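Asp/Glu-specific dipeptidyl-peptidase (Flavobacterium psychrophilum, PDB 5JXF) removes dipeptides from the N-terminus of oligopeptides as a serine peptidase of family S46, cleaving strictly after an acidic residue, aspartate or glutamate. Local coordinates at residues V202-A214 with M240-Y254. Sequence-based numbering, arbitrary orientation.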
loop_
_atom_site.group_PDB
_atom_site.type_symbol
_atom_site.label_atom_id
_atom_site.label_comp_id
_atom_site.label_asym_id
_atom_site.label_seq_id
_atom_site.Cartn_x
_atom_site.Cartn_y
_atom_site.Cartn_z
ATOM N N VAL A 202 37.266 -7.196 -26.298
ATOM C CA VAL A 202 38.163 -6.095 -26.571
ATOM C C VAL A 202 37.418 -4.822 -26.206
ATOM O O VAL A 202 36.263 -4.641 -26.590
ATOM C CB VAL A 202 38.591 -6.027 -28.047
ATOM C CG1 VAL A 202 39.453 -4.800 -28.263
ATOM C CG2 VAL A 202 39.333 -7.299 -28.462
ATOM N N THR A 203 38.081 -3.939 -25.473
ATOM C CA THR A 203 37.410 -2.781 -24.926
ATOM C C THR A 203 38.293 -1.565 -24.941
ATOM O O THR A 203 39.540 -1.666 -25.050
ATOM C CB THR A 203 36.969 -3.012 -23.457
ATOM O OG1 THR A 203 38.130 -3.005 -22.614
ATOM C CG2 THR A 203 36.223 -4.342 -23.300
ATOM N N GLU A 204 37.638 -0.417 -24.851
ATOM C CA GLU A 204 38.298 0.864 -24.648
ATOM C C GLU A 204 37.833 1.448 -23.314
ATOM O O GLU A 204 36.649 1.723 -23.124
ATOM C CB GLU A 204 37.993 1.839 -25.791
ATOM C CG GLU A 204 38.363 1.321 -27.173
ATOM C CD GLU A 204 38.275 2.409 -28.246
ATOM O OE1 GLU A 204 37.605 3.450 -27.997
ATOM O OE2 GLU A 204 38.879 2.218 -29.335
ATOM N N VAL A 205 38.776 1.645 -22.401
ATOM C CA VAL A 205 38.453 2.160 -21.080
ATOM C C VAL A 205 38.772 3.628 -20.952
ATOM O O VAL A 205 39.937 4.011 -20.865
ATOM C CB VAL A 205 39.212 1.394 -20.000
ATOM C CG1 VAL A 205 38.720 1.814 -18.603
ATOM C CG2 VAL A 205 39.033 -0.095 -20.214
ATOM N N PHE A 206 37.752 4.473 -20.953
ATOM C CA PHE A 206 38.018 5.890 -20.752
ATOM C C PHE A 206 38.102 6.192 -19.246
ATOM O O PHE A 206 37.400 5.573 -18.448
ATOM C CB PHE A 206 36.946 6.738 -21.462
ATOM C CG PHE A 206 37.024 6.643 -22.972
ATOM C CD1 PHE A 206 36.524 5.522 -23.632
ATOM C CD2 PHE A 206 37.648 7.644 -23.721
ATOM C CE1 PHE A 206 36.610 5.419 -24.996
ATOM C CE2 PHE A 206 37.754 7.534 -25.093
ATOM C CZ PHE A 206 37.240 6.416 -25.738
ATOM N N LYS A 207 38.975 7.122 -18.862
ATOM C CA LYS A 207 39.318 7.306 -17.455
ATOM C C LYS A 207 39.168 8.750 -17.004
ATOM O O LYS A 207 39.489 9.100 -15.867
ATOM C CB LYS A 207 40.754 6.808 -17.194
ATOM C CG LYS A 207 40.879 5.280 -17.267
ATOM C CD LYS A 207 42.342 4.800 -17.186
ATOM C CE LYS A 207 42.611 3.585 -18.096
ATOM N NZ LYS A 207 42.714 3.926 -19.564
ATOM N N ASP A 208 38.682 9.590 -17.905
ATOM C CA ASP A 208 38.419 10.980 -17.582
ATOM C C ASP A 208 36.942 11.269 -17.869
ATOM O O ASP A 208 36.606 11.800 -18.929
ATOM C CB ASP A 208 39.348 11.913 -18.386
ATOM C CG ASP A 208 39.113 13.386 -18.085
ATOM O OD1 ASP A 208 38.284 13.708 -17.202
ATOM O OD2 ASP A 208 39.777 14.228 -18.723
ATOM N N VAL A 209 36.084 10.907 -16.911
ATOM C CA VAL A 209 34.629 11.091 -17.003
ATOM C C VAL A 209 34.134 12.101 -15.959
ATOM O O VAL A 209 34.233 11.870 -14.755
ATOM C CB VAL A 209 33.905 9.747 -16.825
ATOM C CG1 VAL A 209 32.370 9.921 -16.837
ATOM C CG2 VAL A 209 34.378 8.760 -17.905
ATOM N N ARG A 210 33.613 13.227 -16.433
ATOM C CA ARG A 210 33.269 14.352 -15.559
ATOM C C ARG A 210 31.754 14.501 -15.381
ATOM O O ARG A 210 30.997 14.201 -16.292
ATOM C CB ARG A 210 33.849 15.650 -16.116
ATOM C CG ARG A 210 35.336 15.548 -16.418
ATOM C CD ARG A 210 35.889 16.806 -17.045
ATOM N NE ARG A 210 37.248 16.542 -17.510
ATOM C CZ ARG A 210 37.993 17.394 -18.201
ATOM N NH1 ARG A 210 37.523 18.585 -18.513
ATOM N NH2 ARG A 210 39.215 17.046 -18.583
ATOM N N LEU A 211 31.343 14.948 -14.195
ATOM C CA LEU A 211 29.927 15.169 -13.872
ATOM C C LEU A 211 29.372 16.388 -14.587
ATOM O O LEU A 211 29.936 17.486 -14.489
ATOM C CB LEU A 211 29.733 15.336 -12.362
ATOM C CG LEU A 211 28.308 15.667 -11.873
ATOM C CD1 LEU A 211 27.283 14.620 -12.320
ATOM C CD2 LEU A 211 28.281 15.830 -10.359
ATOM N N VAL A 212 28.257 16.198 -15.290
ATOM C CA VAL A 212 27.652 17.272 -16.085
ATOM C C VAL A 212 26.339 17.784 -15.483
ATOM O O VAL A 212 26.109 18.990 -15.426
ATOM C CB VAL A 212 27.391 16.804 -17.536
ATOM C CG1 VAL A 212 26.512 17.794 -18.299
ATOM C CG2 VAL A 212 28.732 16.557 -18.265
ATOM N N GLY A 213 25.485 16.870 -15.034
ATOM C CA GLY A 213 24.205 17.259 -14.475
ATOM C C GLY A 213 23.575 16.225 -13.556
ATOM O O GLY A 213 23.693 15.012 -13.777
ATOM N N ALA A 214 22.912 16.706 -12.509
ATOM C CA ALA A 214 22.090 15.837 -11.670
ATOM C C ALA A 214 20.971 16.627 -11.015
ATOM O O ALA A 214 21.190 17.741 -10.553
ATOM C CB ALA A 214 22.927 15.154 -10.611
ATOM N N MET A 240 23.905 12.998 -15.510
ATOM C CA MET A 240 24.606 13.137 -16.779
ATOM C C MET A 240 26.089 13.341 -16.577
ATOM O O MET A 240 26.520 14.084 -15.699
ATOM C CB MET A 240 24.034 14.287 -17.596
ATOM C CG MET A 240 22.616 14.022 -18.085
ATOM S SD MET A 240 21.987 15.284 -19.197
ATOM C CE MET A 240 20.449 14.536 -19.751
ATOM N N PHE A 241 26.861 12.655 -17.405
ATOM C CA PHE A 241 28.312 12.742 -17.355
ATOM C C PHE A 241 28.815 13.030 -18.757
ATOM O O PHE A 241 28.031 12.960 -19.709
ATOM C CB PHE A 241 28.897 11.439 -16.811
ATOM C CG PHE A 241 28.671 11.243 -15.332
ATOM C CD1 PHE A 241 27.447 10.792 -14.852
ATOM C CD2 PHE A 241 29.680 11.527 -14.418
ATOM C CE1 PHE A 241 27.250 10.616 -13.501
ATOM C CE2 PHE A 241 29.489 11.347 -13.064
ATOM C CZ PHE A 241 28.274 10.891 -12.606
ATOM N N ARG A 242 30.100 13.370 -18.904
ATOM C CA ARG A 242 30.657 13.547 -20.245
ATOM C C ARG A 242 31.998 12.823 -20.357
ATOM O O ARG A 242 32.864 12.999 -19.512
ATOM C CB ARG A 242 30.836 15.022 -20.605
ATOM C CG ARG A 242 31.326 15.206 -22.048
ATOM C CD ARG A 242 31.713 16.625 -22.365
ATOM N NE ARG A 242 30.677 17.565 -21.951
ATOM C CZ ARG A 242 29.568 17.796 -22.647
ATOM N NH1 ARG A 242 29.354 17.143 -23.785
ATOM N NH2 ARG A 242 28.672 18.665 -22.193
ATOM N N VAL A 243 32.142 11.992 -21.380
ATOM C CA VAL A 243 33.361 11.215 -21.549
ATOM C C VAL A 243 34.398 12.121 -22.235
ATOM O O VAL A 243 34.083 12.821 -23.188
ATOM C CB VAL A 243 33.121 9.942 -22.379
ATOM C CG1 VAL A 243 34.437 9.128 -22.539
ATOM C CG2 VAL A 243 32.033 9.087 -21.765
ATOM N N TYR A 244 35.619 12.134 -21.724
ATOM C CA TYR A 244 36.681 12.955 -22.311
ATOM C C TYR A 244 37.783 12.064 -22.862
ATOM O O TYR A 244 37.999 10.955 -22.349
ATOM C CB TYR A 244 37.251 13.920 -21.274
ATOM C CG TYR A 244 36.431 15.172 -21.100
ATOM C CD1 TYR A 244 35.230 15.158 -20.378
ATOM C CD2 TYR A 244 36.858 16.371 -21.649
ATOM C CE1 TYR A 244 34.489 16.313 -20.227
ATOM C CE2 TYR A 244 36.125 17.521 -21.511
ATOM C CZ TYR A 244 34.943 17.494 -20.799
ATOM O OH TYR A 244 34.234 18.658 -20.680
ATOM N N ALA A 245 38.486 12.543 -23.888
ATOM C CA ALA A 245 39.537 11.751 -24.536
ATOM C C ALA A 245 40.735 12.625 -24.918
ATOM O O ALA A 245 40.624 13.844 -24.878
ATOM C CB ALA A 245 38.977 11.053 -25.758
ATOM N N ASN A 246 41.884 12.025 -25.267
ATOM C CA ASN A 246 43.018 12.857 -25.705
ATOM C C ASN A 246 42.855 13.297 -27.156
ATOM O O ASN A 246 41.816 13.058 -27.765
ATOM C CB ASN A 246 44.381 12.153 -25.517
ATOM C CG ASN A 246 44.485 10.819 -26.243
ATOM O OD1 ASN A 246 43.756 10.548 -27.196
ATOM N ND2 ASN A 246 45.443 9.996 -25.819
ATOM N N LYS A 247 43.883 13.929 -27.726
ATOM C CA LYS A 247 43.723 14.525 -29.051
ATOM C C LYS A 247 43.560 13.487 -30.165
ATOM O O LYS A 247 43.232 13.830 -31.296
ATOM C CB LYS A 247 44.882 15.486 -29.344
ATOM C CG LYS A 247 44.655 16.863 -28.687
ATOM C CD LYS A 247 45.576 17.952 -29.222
ATOM N N ASN A 248 43.740 12.218 -29.827
ATOM C CA ASN A 248 43.505 11.132 -30.770
ATOM C C ASN A 248 42.183 10.419 -30.540
ATOM O O ASN A 248 41.993 9.286 -30.983
ATOM C CB ASN A 248 44.657 10.141 -30.699
ATOM C CG ASN A 248 45.972 10.778 -31.113
ATOM O OD1 ASN A 248 46.011 11.615 -32.011
ATOM N ND2 ASN A 248 47.039 10.418 -30.431
ATOM N N ASN A 249 41.264 11.095 -29.848
ATOM C CA ASN A 249 39.974 10.514 -29.509
ATOM C C ASN A 249 40.108 9.184 -28.772
ATOM O O ASN A 249 39.323 8.255 -28.977
ATOM C CB ASN A 249 39.128 10.330 -30.764
ATOM C CG ASN A 249 37.634 10.347 -30.464
ATOM O OD1 ASN A 249 37.174 11.149 -29.654
ATOM N ND2 ASN A 249 36.880 9.454 -31.106
ATOM N N HIS A 250 41.120 9.099 -27.917
ATOM C CA HIS A 250 41.492 7.862 -27.245
ATOM C C HIS A 250 41.443 8.061 -25.737
ATOM O O HIS A 250 41.551 9.193 -25.265
ATOM C CB HIS A 250 42.917 7.424 -27.661
ATOM C CG HIS A 250 43.004 6.883 -29.048
ATOM N ND1 HIS A 250 44.199 6.771 -29.730
ATOM C CD2 HIS A 250 42.050 6.422 -29.889
ATOM C CE1 HIS A 250 43.975 6.266 -30.928
ATOM N NE2 HIS A 250 42.678 6.031 -31.046
ATOM N N PRO A 251 41.317 6.964 -24.981
ATOM C CA PRO A 251 41.357 7.033 -23.517
ATOM C C PRO A 251 42.575 7.767 -22.980
ATOM O O PRO A 251 43.693 7.600 -23.460
ATOM C CB PRO A 251 41.393 5.564 -23.104
ATOM C CG PRO A 251 40.673 4.864 -24.177
ATOM C CD PRO A 251 41.047 5.591 -25.447
ATOM N N ALA A 252 42.333 8.593 -21.978
ATOM C CA ALA A 252 43.377 9.340 -21.311
ATOM C C ALA A 252 42.988 9.578 -19.858
ATOM O O ALA A 252 41.821 9.847 -19.540
ATOM C CB ALA A 252 43.618 10.651 -22.014
ATOM N N ALA A 253 43.966 9.457 -18.969
ATOM C CA ALA A 253 43.790 9.879 -17.593
ATOM C C ALA A 253 43.437 11.359 -17.623
ATOM O O ALA A 253 43.617 12.026 -18.646
ATOM C CB ALA A 253 45.050 9.622 -16.775
ATOM N N TYR A 254 42.916 11.868 -16.517
ATOM C CA TYR A 254 42.434 13.242 -16.462
ATOM C C TYR A 254 43.490 14.273 -16.856
ATOM O O TYR A 254 44.663 14.166 -16.475
ATOM C CB TYR A 254 41.920 13.558 -15.064
ATOM C CG TYR A 254 41.735 15.025 -14.841
ATOM C CD1 TYR A 254 40.705 15.712 -15.464
ATOM C CD2 TYR A 254 42.599 15.734 -14.018
ATOM C CE1 TYR A 254 40.534 17.068 -15.268
ATOM C CE2 TYR A 254 42.440 17.090 -13.815
ATOM C CZ TYR A 254 41.405 17.754 -14.440
ATOM O OH TYR A 254 41.244 19.105 -14.235
HETATM O O HOH W 1 38.326 6.132 -29.952
HETATM O O HOH W 2 39.530 9.263 -20.935
#
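Arg210 and Arg242 pair across two antiparallel strands, 208-214 and 240-245, in the sheet whose strand 239-245 follows closely on Asp237, probably the aspartate of the charge-relay triad. Their backbones exchange two hydrogen bonds, the shorter from Arg242 N to Arg210 O at 2.9 Å. A classic beta bulge interrupts the register further along: Val212 N and Gly213 N both donate to Met240 O, approaching from the same face of its carbonyl plane.

The Arg210 side chain can be followed outward from CB. CG, anti to the carbonyl carbon (chi1 -52°), starts an extended chain over the Tyr244 ring; CD lies 3.5 Å from Tyr244 CE1 in a CH-pi contact. NE turns its hydrogen to Asp208 OD1 at 3.0 Å, and NH2 reaches the syn lone pair of OD2, a side-on salt bridge. CZ sits 3.7 Å above the centroid of the Tyr244 ring, with guanidinium and ring planes only 12° apart, and NH1 ends over CE2. On the opposite face Tyr254 CE1 comes up to NH2, its ring steeply tilted (68°) rather than stacked. Arginine suits this place because its flat cation can stack and bind a carboxylate together; a leucine here would probably leave the Asp208 carboxylate without its charge partner and the Tyr244 face without its stacked cation. Asn258 also holds Asp208 OD2, while Glu130 takes the Tyr244 hydroxyl.

The other side of the sheet is buried, with Phe241 and Val243 resting on Ile96 of strand 95-98, and suits apolar residues with no polar group to satisfy: Val209 CG1 packs on Phe241 CB, and Leu211 CD1 lies over one face of the Phe241 ring, toward its rim, in a CH-pi contact. Beyond the strand pair, Phe206 CG meets Val243 CG1, while rigid Pro251 of the returning loop sets its CG over the centre of the Phe206 ring, 3.9 Å from the centroid.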